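Local coordinates for protein uroporphyrinogen-III synthetase (Pseudomonas syringae pv. tomato, PDB 3RE1) that probably catalyses the cyclization of linear hydroxymethylbilane to uroporphyrinogen III, with release of water, in porphyrin biosynthesis, at residues Q91-P96 / Y111-S116; F62-Y67 / E87-P92. All blocks are in the same frame, centred on the assembly; numbering follows the deposited sequence.

In the fold
Both contacts lie at the end of the six-stranded mixed sheet where the parallel strands 69-72, 97-99 and 115-116 begin. Contact 1 joins the lead-ins to strands 97-99 and 115-116; contact 2 sets the lead-in to 69-72 against the end of helix 75-88. Their centres are about 10 Å apart, they share Gln-91 and Pro-92, and Pro-93 CG in contact 1 lies 4.1 Å from Leu-64 CD1 in contact 2. The contact centres lie about 23 and 26 Å from the centre of the chain. In enzymes of this family the active site is thought to lie in the cleft between the two alpha/beta domains; both contacts join segments at one end of the sheet of a single domain.

Contact 1 (Q91-P96 / Y111-S116); sequences QPPMQP and YGLDAS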
loop_
_atom_site.group_PDB
_atom_site.type_symbol
_atom_site.label_atom_id
_atom_site.label_comp_id
_atom_site.label_asym_id
_atom_site.label_seq_id
_atom_site.Cartn_x
_atom_site.Cartn_y
_atom_site.Cartn_z
ATOM N N GLN A 91 12.500 0.997 -26.663
ATOM C CA GLN A 91 13.548 0.993 -25.661
ATOM C C GLN A 91 13.072 1.795 -24.462
ATOM O O GLN A 91 12.155 2.630 -24.573
ATOM C CB GLN A 91 14.806 1.651 -26.214
ATOM C CG GLN A 91 15.872 0.685 -26.651
ATOM C CD GLN A 91 17.072 1.370 -27.323
ATOM O OE1 GLN A 91 18.168 0.803 -27.375
ATOM N NE2 GLN A 91 16.865 2.577 -27.850
ATOM N N PRO A 92 13.685 1.553 -23.297
ATOM C CA PRO A 92 13.271 2.293 -22.104
ATOM C C PRO A 92 13.614 3.777 -22.195
ATOM O O PRO A 92 14.627 4.126 -22.770
ATOM C CB PRO A 92 14.028 1.579 -20.978
ATOM C CG PRO A 92 15.169 0.910 -21.664
ATOM C CD PRO A 92 14.599 0.449 -22.952
ATOM N N PRO A 93 12.760 4.655 -21.631
ATOM C CA PRO A 93 12.984 6.108 -21.646
ATOM C C PRO A 93 14.247 6.550 -20.920
ATOM O O PRO A 93 14.568 6.028 -19.876
ATOM C CB PRO A 93 11.738 6.653 -20.950
ATOM C CG PRO A 93 10.691 5.603 -21.193
ATOM C CD PRO A 93 11.461 4.325 -21.023
ATOM N N MET A 94 14.961 7.511 -21.479
ATOM C CA MET A 94 16.146 8.063 -20.835
ATOM C C MET A 94 15.760 9.252 -19.970
ATOM O O MET A 94 16.157 10.384 -20.234
ATOM C CB MET A 94 17.135 8.546 -21.875
ATOM C CG MET A 94 17.815 7.429 -22.599
ATOM S SD MET A 94 19.290 6.772 -21.760
ATOM C CE MET A 94 18.922 4.948 -21.730
ATOM N N GLN A 95 14.967 9.000 -18.940
ATOM C CA GLN A 95 14.564 10.068 -18.039
ATOM C C GLN A 95 14.591 9.576 -16.585
ATOM O O GLN A 95 14.464 8.374 -16.334
ATOM C CB GLN A 95 13.177 10.600 -18.427
ATOM C CG GLN A 95 12.022 9.993 -17.702
ATOM C CD GLN A 95 10.671 10.340 -18.328
ATOM O OE1 GLN A 95 10.349 11.518 -18.581
ATOM N NE2 GLN A 95 9.870 9.304 -18.572
ATOM N N PRO A 96 14.761 10.507 -15.620
ATOM C CA PRO A 96 14.796 10.162 -14.191
ATOM C C PRO A 96 13.482 9.591 -13.718
ATOM O O PRO A 96 12.414 10.138 -14.006
ATOM C CB PRO A 96 15.102 11.492 -13.513
ATOM C CG PRO A 96 15.819 12.286 -14.563
ATOM C CD PRO A 96 15.094 11.928 -15.829
ATOM N N TYR A 111 14.002 -3.454 -15.502
ATOM C CA TYR A 111 13.574 -3.271 -16.897
ATOM C C TYR A 111 14.461 -2.278 -17.635
ATOM O O TYR A 111 14.243 -1.996 -18.813
ATOM C CB TYR A 111 12.135 -2.795 -16.965
ATOM C CG TYR A 111 11.623 -2.601 -18.366
ATOM C CD1 TYR A 111 11.469 -3.685 -19.223
ATOM C CD2 TYR A 111 11.277 -1.327 -18.839
ATOM C CE1 TYR A 111 10.998 -3.506 -20.516
ATOM C CE2 TYR A 111 10.802 -1.154 -20.122
ATOM C CZ TYR A 111 10.665 -2.246 -20.955
ATOM O OH TYR A 111 10.185 -2.116 -22.231
ATOM N N GLY A 112 15.466 -1.761 -16.931
ATOM C CA GLY A 112 16.386 -0.805 -17.510
ATOM C C GLY A 112 16.007 0.672 -17.408
ATOM O O GLY A 112 16.440 1.491 -18.222
ATOM N N LEU A 113 15.194 1.026 -16.418
ATOM C CA LEU A 113 14.856 2.423 -16.230
ATOM C C LEU A 113 15.862 3.069 -15.279
ATOM O O LEU A 113 16.387 2.433 -14.359
ATOM C CB LEU A 113 13.432 2.577 -15.708
ATOM C CG LEU A 113 12.353 2.143 -16.697
ATOM C CD1 LEU A 113 10.975 2.043 -16.021
ATOM C CD2 LEU A 113 12.337 3.109 -17.849
ATOM N N ASP A 114 16.119 4.343 -15.508
ATOM C CA ASP A 114 17.069 5.073 -14.722
ATOM C C ASP A 114 16.397 5.506 -13.420
ATOM O O ASP A 114 16.241 6.697 -13.145
ATOM C CB ASP A 114 17.558 6.260 -15.550
ATOM C CG ASP A 114 18.561 7.111 -14.826
ATOM O OD1 ASP A 114 19.414 6.556 -14.085
ATOM O OD2 ASP A 114 18.487 8.346 -15.013
ATOM N N ALA A 115 15.997 4.517 -12.631
ATOM C CA ALA A 115 15.328 4.725 -11.335
ATOM C C ALA A 115 16.286 4.847 -10.154
ATOM O O ALA A 115 17.371 4.300 -10.163
ATOM C CB ALA A 115 14.334 3.593 -11.050
ATOM N N SER A 116 15.851 5.578 -9.133
ATOM C CA SER A 116 16.595 5.772 -7.903
ATOM C C SER A 116 15.574 5.953 -6.786
ATOM O O SER A 116 14.388 6.173 -7.041
ATOM C CB SER A 116 17.497 7.000 -8.001
ATOM O OG SER A 116 16.751 8.184 -8.238
HETATM O O HOH W 1 14.941 6.008 -17.440
#
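Pro-92 and Pro-93 pack on the turn Gly-112 to Leu-113, where a beta-alpha-beta crossover returns to the sheet: strand 97-99 follows one segment, helix 102-110 makes the connection, and strand 115-116 adds the neighbouring parallel edge strand. Pro-92 points its CB toward the turn, and CB and CG both lie 3.7 Å from Gly-112 O. The same CB is 4.3 Å from Tyr-111 CE2, approaching the phenol ring obliquely. Tyr-111 reaches this position with CG anti to the backbone N (chi1 -179°), and its hydroxyl is hydrogen-bonded to Asp-86, which fixes the far end of the ring.

Leu-113 contributes one branch. CD2 sits 3.5 Å from Pro-93 CD and 3.9 Å from Pro-92 CB, thus touching both prolines. The two side chains of Pro-93 and Leu-113 run at a slant to each other, and both also touch helix 75-88, through Ile-85 and Ile-82 respectively. Gly-112, at positive phi, closes the preceding helix in a Schellman motif.

Farther along, Asp-114 packs its CB 3.8 Å from Gln-95 O. The polar character of this end rests on other atoms: the Asp-114 carboxylate forms a salt bridge with Arg-132 of helix 131-137, and one water spans the two segments, which no direct hydrogen bond links. Asp-114 N donates to the water over 2.8 Å, and the water in turn donates to two carbonyls of the opposing loop, to Pro-93 O and, at 2.7 Å, to Gln-95 O.

Contact 2 (F62-Y67 / E87-P92); sequences FELLNY and EVWPQP
Trp-89 lays the six-membered end of its indole against the segment 62-67, meeting three residues of it. CZ2 comes within 3.7 Å of the carbonyl oxygen Phe-62 O and within 4.0 Å of Leu-64 CB, both approaching obliquely to the ring. CH2 meets Leu-65 CD2 at 3.7 Å, and here the leucine methyl comes at the indole edge, close to its plane. Beside this, Val-88 meets Phe-62: CG1 lies 3.6 Å from Phe-62 CD1, at the edge of the phenyl ring, with the two side chains crossing at about a right angle. The valine methyl is brought there by a chi1 of -177°, which sets CG1 opposite the backbone N.

These residues stand where two helices of the alpha/beta domain terminate side by side, 54-62 at Phe-62 and 75-88 at Val-88. The second helix is the connection of a beta-alpha-beta crossover from strand 69-72 to the parallel strand 97-99, so the contact pairs the approach to the first strand with the exit from the crossover helix.

The indole is oriented by a hydrogen bond from NE1 to Ile-61 O, in the last turn of helix 54-62, which ties its pyrrole side to that helix. Leu-64 also touches Leu-145 and Met-147 of strand 143-148, reaching from the surface contact toward the sheet. Beyond Phe-62 the chain tightens into a short 3-10 segment, held by Asn-66 N to Glu-63 O at 2.6 Å and by Tyr-67 N to Leu-64 O at 3.1 Å. A weak hydrogen bond, Asn-66 ND2 to Glu-63 OE1, joins the side chains at the ends of the first of these turns, Glu-63 to Asn-66, with an N-H...O angle of 140°.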
loop_
_atom_site.group_PDB
_atom_site.type_symbol
_atom_site.label_atom_id
_atom_site.label_comp_id
_atom_site.label_asym_id
_atom_site.label_seq_id
_atom_site.Cartn_x
_atom_site.Cartn_y
_atom_site.Cartn_z
ATOM N N PHE A 62 3.469 7.640 -24.646
ATOM C CA PHE A 62 4.385 8.020 -25.726
ATOM C C PHE A 62 5.103 9.365 -25.481
ATOM O O PHE A 62 6.271 9.542 -25.867
ATOM C CB PHE A 62 3.635 8.076 -27.060
ATOM C CG PHE A 62 4.526 8.312 -28.249
ATOM C CD1 PHE A 62 5.090 7.230 -28.930
ATOM C CD2 PHE A 62 4.821 9.614 -28.690
ATOM C CE1 PHE A 62 5.918 7.417 -30.038
ATOM C CE2 PHE A 62 5.658 9.819 -29.790
ATOM C CZ PHE A 62 6.203 8.694 -30.483
ATOM N N GLU A 63 4.417 10.309 -24.836
ATOM C CA GLU A 63 5.046 11.598 -24.538
ATOM C C GLU A 63 5.655 11.762 -23.146
ATOM O O GLU A 63 5.791 12.875 -22.676
ATOM C CB GLU A 63 4.082 12.749 -24.839
ATOM C CG GLU A 63 3.968 13.040 -26.347
ATOM C CD GLU A 63 3.155 14.280 -26.642
ATOM O OE1 GLU A 63 3.728 15.409 -26.619
ATOM O OE2 GLU A 63 1.932 14.119 -26.883
ATOM N N LEU A 64 6.040 10.652 -22.512
ATOM C CA LEU A 64 6.655 10.659 -21.172
ATOM C C LEU A 64 7.743 11.689 -21.027
ATOM O O LEU A 64 7.966 12.180 -19.953
ATOM C CB LEU A 64 7.247 9.296 -20.812
ATOM C CG LEU A 64 6.250 8.272 -20.320
ATOM C CD1 LEU A 64 6.988 6.991 -20.018
ATOM C CD2 LEU A 64 5.528 8.755 -19.113
ATOM N N LEU A 65 8.395 12.020 -22.130
ATOM C CA LEU A 65 9.452 13.010 -22.098
ATOM C C LEU A 65 8.938 14.394 -21.776
ATOM O O LEU A 65 9.711 15.267 -21.407
ATOM C CB LEU A 65 10.212 13.034 -23.418
ATOM C CG LEU A 65 10.858 11.727 -23.881
ATOM C CD1 LEU A 65 11.726 12.031 -25.120
ATOM C CD2 LEU A 65 11.668 11.073 -22.781
ATOM N N ASN A 66 7.631 14.587 -21.903
ATOM C CA ASN A 66 7.003 15.848 -21.506
ATOM C C ASN A 66 7.313 16.178 -20.038
ATOM O O ASN A 66 7.310 17.349 -19.617
ATOM C CB ASN A 66 5.478 15.798 -21.696
ATOM C CG ASN A 66 5.066 16.206 -23.087
ATOM O OD1 ASN A 66 5.860 16.834 -23.791
ATOM N ND2 ASN A 66 3.835 15.854 -23.505
ATOM N N TYR A 67 7.574 15.145 -19.267
ATOM C CA TYR A 67 7.867 15.323 -17.855
ATOM C C TYR A 67 9.370 15.257 -17.615
ATOM O O TYR A 67 10.102 14.559 -18.323
ATOM C CB TYR A 67 7.152 14.236 -17.012
ATOM C CG TYR A 67 5.651 14.281 -17.204
ATOM C CD1 TYR A 67 4.844 15.087 -16.411
ATOM C CD2 TYR A 67 5.061 13.578 -18.202
ATOM C CE1 TYR A 67 3.498 15.192 -16.627
ATOM C CE2 TYR A 67 3.708 13.647 -18.417
ATOM C CZ TYR A 67 2.922 14.456 -17.642
ATOM O OH TYR A 67 1.547 14.488 -17.862
ATOM N N GLU A 87 5.395 -1.721 -24.441
ATOM C CA GLU A 87 4.521 -1.827 -25.578
ATOM C C GLU A 87 4.714 -0.709 -26.586
ATOM O O GLU A 87 4.658 -0.954 -27.788
ATOM C CB GLU A 87 3.090 -1.834 -25.096
ATOM C CG GLU A 87 2.048 -1.925 -26.181
ATOM C CD GLU A 87 0.708 -2.367 -25.617
ATOM O OE1 GLU A 87 0.551 -3.590 -25.342
ATOM O OE2 GLU A 87 -0.180 -1.495 -25.423
ATOM N N VAL A 88 4.929 0.511 -26.100
ATOM C CA VAL A 88 5.062 1.694 -26.970
ATOM C C VAL A 88 6.517 2.115 -27.241
ATOM O O VAL A 88 6.840 2.528 -28.335
ATOM C CB VAL A 88 4.287 2.919 -26.371
ATOM C CG1 VAL A 88 4.365 4.130 -27.316
ATOM C CG2 VAL A 88 2.832 2.560 -26.099
ATOM N N TRP A 89 7.374 2.018 -26.235
ATOM C CA TRP A 89 8.787 2.346 -26.367
ATOM C C TRP A 89 9.642 1.167 -26.825
ATOM O O TRP A 89 9.808 0.193 -26.083
ATOM C CB TRP A 89 9.334 2.837 -25.024
ATOM C CG TRP A 89 8.766 4.139 -24.634
ATOM C CD1 TRP A 89 7.464 4.418 -24.353
ATOM C CD2 TRP A 89 9.470 5.372 -24.539
ATOM N NE1 TRP A 89 7.321 5.738 -24.091
ATOM C CE2 TRP A 89 8.535 6.352 -24.199
ATOM C CE3 TRP A 89 10.800 5.737 -24.710
ATOM C CZ2 TRP A 89 8.886 7.681 -24.034
ATOM C CZ3 TRP A 89 11.148 7.043 -24.531
ATOM C CH2 TRP A 89 10.201 8.002 -24.208
ATOM N N PRO A 90 10.221 1.253 -28.036
ATOM C CA PRO A 90 11.112 0.171 -28.489
ATOM C C PRO A 90 12.309 0.014 -27.538
ATOM O O PRO A 90 13.014 -0.980 -27.579
ATOM C CB PRO A 90 11.533 0.632 -29.882
ATOM C CG PRO A 90 10.396 1.544 -30.330
ATOM C CD PRO A 90 10.042 2.283 -29.083
ATOM N N GLN A 91 12.500 0.997 -26.663
ATOM C CA GLN A 91 13.548 0.993 -25.661
ATOM C C GLN A 91 13.072 1.795 -24.462
ATOM O O GLN A 91 12.155 2.630 -24.573
ATOM C CB GLN A 91 14.806 1.651 -26.214
ATOM C CG GLN A 91 15.872 0.685 -26.651
ATOM C CD GLN A 91 17.072 1.370 -27.323
ATOM O OE1 GLN A 91 18.168 0.803 -27.375
ATOM N NE2 GLN A 91 16.865 2.577 -27.850
ATOM N N PRO A 92 13.685 1.553 -23.297
ATOM C CA PRO A 92 13.271 2.293 -22.104
ATOM C C PRO A 92 13.614 3.777 -22.195
ATOM O O PRO A 92 14.627 4.126 -22.770
ATOM C CB PRO A 92 14.028 1.579 -20.978
ATOM C CG PRO A 92 15.169 0.910 -21.664
ATOM C CD PRO A 92 14.599 0.449 -22.952
#